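Local structure of protein Bug27 (Bordetella pertussis, 2QPQ) at residues 115-118 and 119-122; 180-183 and 184-188; 214-218 and 219-223. The protein probably serves as a periplasmic solute-binding protein of the Bug family, closing like a Venus flytrap on small ligands destined for transport. All coordinates share one frame; numbering follows the deposited sequence.

Contact 1 of 3, residues 115-118 and 119-122; sequences KTLG and ELMA
T116 and E119 form a local N-cap contact at the start of helix 117-123, on the periphery of one lobe of the Venus flytrap fold. The capping bond is 3.2 Å from E119 N to T116 OG1. It is possible because T116 OG1 sits between its own backbone N and carbonyl carbon (chi1 68°), facing the first turn. The E119 side chain crosses that of T116 at about a right angle and runs back, extended beyond CG, so that OE1 accepts from K115 N at 2.9 Å. The donor lies above the carboxylate plane, 43° out of it. A classical capping box would use the amide of the N-cap residue itself; here the carboxylate reaches one residue further back, and T116 N is buried without a partner. K115 NZ turns elsewhere, to S112 O.

On the inward side of the turn, L117 CD1 lies 3.9 Å from L120 CD2, and both leucines also rest on F106 of strand 93-109. M121, beside L149 and A153 of helix 141-153, donates its N to L117 O over 3.0 Å. Its chain then bends at the last torsion (chi3 -62°), which folds methyl CE back over the first turn, 3.7 Å from G118 CA.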
ATOM      1  N   LYS A 115       8.033   0.022 -24.506  1.00 29.52           N
ATOM      2  CA  LYS A 115       9.045   0.995 -24.173  1.00 30.30           C
ATOM      3  C   LYS A 115       8.473   2.147 -23.330  1.00 29.27           C
ATOM      4  O   LYS A 115       9.186   2.778 -22.521  1.00 29.89           O
ATOM      5  CB  LYS A 115       9.639   1.517 -25.518  1.00 34.30           C
ATOM      6  CG  LYS A 115      10.849   0.713 -26.114  1.00 29.14           C
ATOM      7  CD  LYS A 115      10.690  -0.813 -26.303  1.00 42.04           C
ATOM      8  CE  LYS A 115      11.931  -1.443 -27.045  1.00 30.61           C
ATOM      9  NZ  LYS A 115      12.069  -2.975 -27.063  1.00 39.11           N
ATOM     10  N   THR A 116       7.177   2.416 -23.491  1.00 28.28           N
ATOM     11  CA  THR A 116       6.526   3.481 -22.743  1.00 27.45           C
ATOM     12  C   THR A 116       5.166   2.983 -22.277  1.00 26.64           C
ATOM     13  O   THR A 116       4.654   1.993 -22.805  1.00 26.70           O
ATOM     14  CB  THR A 116       6.286   4.738 -23.631  1.00 27.28           C
ATOM     15  OG1 THR A 116       5.300   4.435 -24.616  1.00 27.79           O
ATOM     16  CG2 THR A 116       7.545   5.171 -24.353  1.00 29.56           C
ATOM     17  N   LEU A 117       4.565   3.677 -21.317  1.00 26.45           N
ATOM     18  CA  LEU A 117       3.188   3.387 -20.943  1.00 26.80           C
ATOM     19  C   LEU A 117       2.229   3.555 -22.113  1.00 26.56           C
ATOM     20  O   LEU A 117       1.272   2.810 -22.209  1.00 26.98           O
ATOM     21  CB  LEU A 117       2.708   4.221 -19.747  1.00 26.69           C
ATOM     22  CG  LEU A 117       1.436   3.662 -19.063  1.00 27.73           C
ATOM     23  CD1 LEU A 117       1.820   2.458 -18.198  1.00 27.91           C
ATOM     24  CD2 LEU A 117       0.710   4.685 -18.218  1.00 28.07           C
ATOM     25  N   GLY A 118       2.502   4.518 -23.006  1.00 26.85           N
ATOM     26  CA  GLY A 118       1.623   4.796 -24.136  1.00 26.37           C
ATOM     27  C   GLY A 118       1.507   3.619 -25.090  1.00 27.27           C
ATOM     28  O   GLY A 118       0.437   3.335 -25.594  1.00 27.71           O
ATOM     29  N   GLU A 119       2.622   2.931 -25.322  1.00 27.55           N
ATOM     30  CA  GLU A 119       2.672   1.711 -26.119  1.00 28.65           C
ATOM     31  C   GLU A 119       1.856   0.587 -25.492  1.00 27.71           C
ATOM     32  O   GLU A 119       1.186  -0.171 -26.199  1.00 28.09           O
ATOM     33  CB  GLU A 119       4.134   1.278 -26.329  1.00 28.08           C
ATOM     34  CG  GLU A 119       4.861   2.150 -27.386  1.00 30.85           C
ATOM     35  CD  GLU A 119       6.349   1.887 -27.502  1.00 31.76           C
ATOM     36  OE1 GLU A 119       6.832   0.840 -27.016  1.00 33.81           O
ATOM     37  OE2 GLU A 119       7.053   2.730 -28.124  1.00 36.14           O
ATOM     38  N   LEU A 120       1.925   0.478 -24.171  1.00 26.76           N
ATOM     39  CA  LEU A 120       1.156  -0.546 -23.444  1.00 26.68           C
ATOM     40  C   LEU A 120      -0.347  -0.293 -23.613  1.00 26.58           C
ATOM     41  O   LEU A 120      -1.119  -1.202 -23.949  1.00 26.34           O
ATOM     42  CB  LEU A 120       1.535  -0.520 -21.941  1.00 26.06           C
ATOM     43  CG  LEU A 120       0.672  -1.393 -21.017  1.00 27.05           C
ATOM     44  CD1 LEU A 120       1.012  -2.845 -21.304  1.00 26.09           C
ATOM     45  CD2 LEU A 120       0.861  -1.066 -19.529  1.00 26.70           C
ATOM     46  N   MET A 121      -0.750   0.953 -23.370  1.00 27.18           N
ATOM     47  CA  MET A 121      -2.153   1.349 -23.469  1.00 27.79           C
ATOM     48  C   MET A 121      -2.726   1.167 -24.888  1.00 27.90           C
ATOM     49  O   MET A 121      -3.838   0.687 -25.036  1.00 28.70           O
ATOM     50  CB  MET A 121      -2.368   2.765 -22.944  1.00 27.50           C
ATOM     51  CG  MET A 121      -2.129   2.923 -21.445  1.00 27.04           C
ATOM     52  SD  MET A 121      -2.396   4.606 -20.863  1.00 28.95           S
ATOM     53  CE  MET A 121      -1.162   5.552 -21.760  1.00 26.20           C
ATOM     54  N   ALA A 122      -1.955   1.539 -25.911  1.00 28.93           N
ATOM     55  CA  ALA A 122      -2.281   1.237 -27.318  1.00 28.72           C
ATOM     56  C   ALA A 122      -2.501  -0.269 -27.506  1.00 28.78           C
ATOM     57  O   ALA A 122      -3.513  -0.668 -28.060  1.00 29.20           O
ATOM     58  CB  ALA A 122      -1.152   1.748 -28.263  1.00 28.39           C
TER

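Contact 2 of 3, residues 180-183 and 184-188; sequences AVVT and ASSAI
T183 and S186 face each other where strand 180-183 turns directly into helix 184-192, a beta-to-alpha junction of the alpha/beta lobe. The short strand and helix segments run at 104° to each other, their axes approaching to 5.4 Å. T183, at the helix N-cap position, presents both its hydroxyl and its carbonyl to the first turn, and two serines approach these groups. S185 OG comes to T183 OG1 at 3.1 Å, hydroxyl to hydroxyl, and either could be the donor; S185 OG also has a weak bond to Y268 OH. S186 OG reaches the carbonyl. With chi1 at 63°, it lies between its own N and carbonyl carbon and donates to T183 O at 2.8 Å, in the carbonyl plane and on a lone pair. A187 N is a second donor to the same oxygen, at 3.2 Å, with an N-H...O angle of 142°.

The apolar side of the corner is set by V182, whose CB points toward the helix. Its CG2 branch meets S186 OG at 3.5 Å and A187 CB at 3.8 Å. The disulfide C136-C165 borders this side: V182 touches C136 and S186 touches C165.

A citrate, probably from the crystallisation liquor, lies about 4 Å from the T183 side chain, consistent with a place at the ligand-binding cleft. Two donors thus grip T183 O and hold that carbonyl, and with it the first turn of the helix, while the S185 hydroxyl may restrain T183 OG1.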
ATOM      1  N   ALA A 180       3.838  -6.271 -14.893  1.00 18.16           N
ATOM      2  CA  ALA A 180       3.243  -6.328 -13.563  1.00 18.05           C
ATOM      3  C   ALA A 180       3.178  -4.951 -12.933  1.00 17.79           C
ATOM      4  O   ALA A 180       3.968  -4.041 -13.232  1.00 17.37           O
ATOM      5  CB  ALA A 180       4.055  -7.306 -12.615  1.00 17.69           C
ATOM      6  N   VAL A 181       2.259  -4.837 -11.994  1.00 16.51           N
ATOM      7  CA  VAL A 181       2.200  -3.681 -11.130  1.00 16.54           C
ATOM      8  C   VAL A 181       2.585  -4.105  -9.717  1.00 16.77           C
ATOM      9  O   VAL A 181       1.934  -4.951  -9.105  1.00 15.98           O
ATOM     10  CB  VAL A 181       0.817  -3.086 -11.171  1.00 17.22           C
ATOM     11  CG1 VAL A 181       0.758  -1.835 -10.285  1.00 16.67           C
ATOM     12  CG2 VAL A 181       0.496  -2.794 -12.656  1.00 16.63           C
ATOM     13  N   VAL A 182       3.681  -3.531  -9.213  1.00 17.07           N
ATOM     14  CA  VAL A 182       4.160  -3.908  -7.900  1.00 18.35           C
ATOM     15  C   VAL A 182       4.554  -2.621  -7.165  1.00 18.60           C
ATOM     16  O   VAL A 182       4.544  -1.536  -7.745  1.00 18.83           O
ATOM     17  CB  VAL A 182       5.329  -4.968  -7.970  1.00 18.61           C
ATOM     18  CG1 VAL A 182       4.857  -6.255  -8.702  1.00 17.80           C
ATOM     19  CG2 VAL A 182       6.550  -4.398  -8.680  1.00 18.59           C
ATOM     20  N   THR A 183       4.912  -2.726  -5.900  1.00 19.18           N
ATOM     21  CA  THR A 183       5.360  -1.539  -5.198  1.00 20.27           C
ATOM     22  C   THR A 183       6.713  -1.133  -5.763  1.00 20.62           C
ATOM     23  O   THR A 183       7.553  -2.005  -6.093  1.00 19.46           O
ATOM     24  CB  THR A 183       5.532  -1.807  -3.701  1.00 21.32           C
ATOM     25  OG1 THR A 183       6.526  -2.811  -3.527  1.00 22.50           O
ATOM     26  CG2 THR A 183       4.203  -2.228  -3.037  1.00 22.46           C
ATOM     27  N   ALA A 184       6.921   0.178  -5.865  1.00 21.42           N
ATOM     28  CA  ALA A 184       8.237   0.737  -6.183  1.00 22.82           C
ATOM     29  C   ALA A 184       9.395   0.158  -5.348  1.00 22.90           C
ATOM     30  O   ALA A 184      10.456  -0.173  -5.874  1.00 23.48           O
ATOM     31  CB  ALA A 184       8.200   2.268  -6.102  1.00 22.69           C
ATOM     32  N   SER A 185       9.187   0.007  -4.055  1.00 23.11           N
ATOM     33  CA  SER A 185      10.200  -0.528  -3.143  1.00 24.47           C
ATOM     34  C   SER A 185      10.688  -1.949  -3.505  1.00 24.42           C
ATOM     35  O   SER A 185      11.906  -2.207  -3.477  1.00 24.65           O
ATOM     36  CB  SER A 185       9.654  -0.508  -1.717  1.00 24.93           C
ATOM     37  OG  SER A 185       8.352  -1.084  -1.736  1.00 27.35           O
ATOM     38  N   SER A 186       9.751  -2.856  -3.830  1.00 23.30           N
ATOM     39  CA  SER A 186      10.110  -4.193  -4.343  1.00 23.02           C
ATOM     40  C   SER A 186      10.890  -4.154  -5.660  1.00 22.64           C
ATOM     41  O   SER A 186      11.830  -4.934  -5.849  1.00 22.30           O
ATOM     42  CB  SER A 186       8.888  -5.130  -4.481  1.00 23.02           C
ATOM     43  OG  SER A 186       7.916  -4.677  -5.427  1.00 25.18           O
ATOM     44  N   ALA A 187      10.511  -3.242  -6.547  1.00 21.69           N
ATOM     45  CA  ALA A 187      10.987  -3.258  -7.940  1.00 21.95           C
ATOM     46  C   ALA A 187      12.300  -2.510  -8.126  1.00 22.74           C
ATOM     47  O   ALA A 187      13.084  -2.830  -9.040  1.00 21.38           O
ATOM     48  CB  ALA A 187       9.961  -2.639  -8.822  1.00 21.96           C
ATOM     49  N   ILE A 188      12.516  -1.498  -7.287  1.00 23.48           N
ATOM     50  CA  ILE A 188      13.628  -0.553  -7.535  1.00 25.31           C
ATOM     51  C   ILE A 188      14.987  -1.262  -7.697  1.00 25.27           C
ATOM     52  O   ILE A 188      15.680  -0.993  -8.671  1.00 27.04           O
ATOM     53  CB  ILE A 188      13.650   0.679  -6.526  1.00 25.17           C
ATOM     54  CG1 ILE A 188      12.626   1.730  -6.959  1.00 25.66           C
ATOM     55  CG2 ILE A 188      14.996   1.391  -6.524  1.00 26.61           C
ATOM     56  CD1 ILE A 188      12.366   2.806  -5.898  1.00 25.34           C
TER

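Contact 3 of 3, residues 214-218 and 219-223; sequences PTVAE and QGVAG
An ST motif at T215 starts a compact turn in the loop between strands 196-201 and 227-235, and Q219 and V221 bond back to V216 as the chain leaves it. The motif bond runs from E218 N to T215 OG1, 2.9 Å long with an N-H...O angle of 157°. E218 OE2 forms a salt bridge with R206 NH1. One residue on, Q219 N donates to V216 O at 2.9 Å, approaching from above the carbonyl plane, 56° out of it, so no lone pair is addressed directly.

The peptide before G220 is modelled as cis but strongly twisted, so its detail is doubtful. Beyond it, V221 N lies near two carbonyls, and its bonds to V216 O and A217 O are both weak. Two CA-H...O contacts supplement them: G220 CA to A217 O at 3.1 Å, which shares the doubt over that peptide, and A217 CA to V221 O at 3.2 Å.

Side chains close the turn at both ends. V216 CG1, anti to its backbone nitrogen (chi1 176°), meets V221 CG2 at 3.8 Å, and both valines pack on L149 of helix 141-153. The Q219 side chain, extended beyond CG, crosses P214 obliquely.

Backbone carbonyls supply most of the acceptors here, and the later bonds are weak or involve CA-H groups. The turn therefore probably owes its shape to many modest interactions and valine packing together, with the T215 hydroxyl holding its start.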
ATOM      1  N   PRO A 214       8.233   8.411 -15.753  1.00 30.48           N
ATOM      2  CA  PRO A 214       7.092   9.312 -15.680  1.00 30.17           C
ATOM      3  C   PRO A 214       5.963   8.746 -14.801  1.00 30.60           C
ATOM      4  O   PRO A 214       5.907   7.513 -14.573  1.00 30.16           O
ATOM      5  CB  PRO A 214       6.666   9.436 -17.152  1.00 30.24           C
ATOM      6  CG  PRO A 214       7.158   8.189 -17.794  1.00 29.82           C
ATOM      7  CD  PRO A 214       8.439   7.868 -17.107  1.00 30.18           C
ATOM      8  N   THR A 215       5.096   9.623 -14.284  1.00 29.55           N
ATOM      9  CA  THR A 215       3.873   9.177 -13.617  1.00 28.88           C
ATOM     10  C   THR A 215       2.900   8.676 -14.690  1.00 27.84           C
ATOM     11  O   THR A 215       3.043   8.990 -15.879  1.00 27.19           O
ATOM     12  CB  THR A 215       3.183  10.327 -12.871  1.00 29.41           C
ATOM     13  OG1 THR A 215       2.777  11.334 -13.827  1.00 30.14           O
ATOM     14  CG2 THR A 215       4.119  10.953 -11.820  1.00 29.85           C
ATOM     15  N   VAL A 216       1.891   7.913 -14.290  1.00 27.25           N
ATOM     16  CA  VAL A 216       0.799   7.598 -15.202  1.00 27.73           C
ATOM     17  C   VAL A 216       0.078   8.883 -15.699  1.00 29.58           C
ATOM     18  O   VAL A 216      -0.221   9.025 -16.913  1.00 30.12           O
ATOM     19  CB  VAL A 216      -0.234   6.653 -14.539  1.00 27.35           C
ATOM     20  CG1 VAL A 216      -1.428   6.421 -15.495  1.00 25.74           C
ATOM     21  CG2 VAL A 216       0.479   5.318 -14.100  1.00 26.17           C
ATOM     22  N   ALA A 217      -0.190   9.797 -14.759  1.00 30.62           N
ATOM     23  CA  ALA A 217      -0.913  11.057 -15.046  1.00 32.02           C
ATOM     24  C   ALA A 217      -0.211  11.826 -16.157  1.00 33.18           C
ATOM     25  O   ALA A 217      -0.854  12.295 -17.072  1.00 33.92           O
ATOM     26  CB  ALA A 217      -1.031  11.924 -13.771  1.00 32.03           C
ATOM     27  N   GLU A 218       1.116  11.928 -16.094  1.00 34.33           N
ATOM     28  CA  GLU A 218       1.860  12.695 -17.106  1.00 35.13           C
ATOM     29  C   GLU A 218       1.992  11.994 -18.472  1.00 35.18           C
ATOM     30  O   GLU A 218       2.653  12.518 -19.374  1.00 35.56           O
ATOM     31  CB  GLU A 218       3.203  13.187 -16.553  1.00 35.43           C
ATOM     32  CG  GLU A 218       4.345  12.175 -16.626  1.00 35.23           C
ATOM     33  CD  GLU A 218       5.656  12.722 -16.085  1.00 37.10           C
ATOM     34  OE1 GLU A 218       5.989  12.344 -14.915  1.00 34.77           O
ATOM     35  OE2 GLU A 218       6.359  13.514 -16.819  1.00 38.77           O
ATOM     36  N   GLN A 219       1.317  10.847 -18.637  1.00 34.58           N
ATOM     37  CA  GLN A 219       1.365  10.053 -19.881  1.00 34.12           C
ATOM     38  C   GLN A 219       0.098   9.776 -20.750  1.00 35.08           C
ATOM     39  O   GLN A 219      -0.024   8.673 -21.247  1.00 36.04           O
ATOM     40  CB  GLN A 219       2.064   8.678 -19.612  1.00 34.01           C
ATOM     41  CG  GLN A 219       3.494   8.778 -19.105  1.00 33.45           C
ATOM     42  CD  GLN A 219       4.181   7.433 -18.946  1.00 32.84           C
ATOM     43  OE1 GLN A 219       4.264   6.888 -17.837  1.00 31.48           O
ATOM     44  NE2 GLN A 219       4.686   6.902 -20.035  1.00 29.44           N
ATOM     45  N   GLY A 220      -0.890  10.648 -20.953  1.00 35.12           N
ATOM     46  CA  GLY A 220      -1.503  11.495 -20.032  1.00 34.54           C
ATOM     47  C   GLY A 220      -2.826  10.784 -19.741  1.00 34.04           C
ATOM     48  O   GLY A 220      -3.698  10.563 -20.600  1.00 34.29           O
ATOM     49  N   VAL A 221      -2.935  10.376 -18.501  1.00 33.27           N
ATOM     50  CA  VAL A 221      -4.169   9.881 -17.946  1.00 32.38           C
ATOM     51  C   VAL A 221      -4.372  10.867 -16.820  1.00 32.52           C
ATOM     52  O   VAL A 221      -4.012  10.613 -15.682  1.00 32.07           O
ATOM     53  CB  VAL A 221      -3.972   8.435 -17.410  1.00 31.58           C
ATOM     54  CG1 VAL A 221      -5.281   7.887 -16.847  1.00 31.22           C
ATOM     55  CG2 VAL A 221      -3.378   7.532 -18.508  1.00 29.75           C
ATOM     56  N   ALA A 222      -4.912  12.031 -17.155  1.00 33.88           N
ATOM     57  CA  ALA A 222      -5.022  13.127 -16.182  1.00 34.07           C
ATOM     58  C   ALA A 222      -5.820  12.746 -14.939  1.00 33.62           C
ATOM     59  O   ALA A 222      -6.837  12.038 -15.030  1.00 34.63           O
ATOM     60  CB  ALA A 222      -5.639  14.366 -16.845  1.00 33.98           C
ATOM     61  N   GLY A 223      -5.366  13.208 -13.778  1.00 32.74           N
ATOM     62  CA  GLY A 223      -6.080  12.910 -12.542  1.00 32.27           C
ATOM     63  C   GLY A 223      -5.776  11.543 -11.915  1.00 31.52           C
ATOM     64  O   GLY A 223      -6.225  11.244 -10.803  1.00 30.98           O
TER

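How the contacts relate
Contacts 1 and 3 meet directly, although far apart in sequence; their centres lie about 12 Å from each other. L117 CD2 touches V216 CG1 at 3.9 Å, M121 SD touches V221 CG2 at 3.9 Å, and M121 CE comes to 3.4 Å from Q219 O, so the capped helix turn packs on the 214-223 turn. L149 of helix 141-153 is a shared neighbour. Contact 2 stands apart: its centre is about 18 Å from either of the others, with nearest atoms about 7 Å from contact 1 and 8 Å from contact 3. F106 bridges part of that gap, touching V181 as well as L117 and L120. The bound citrate lies near T183, in contact 2.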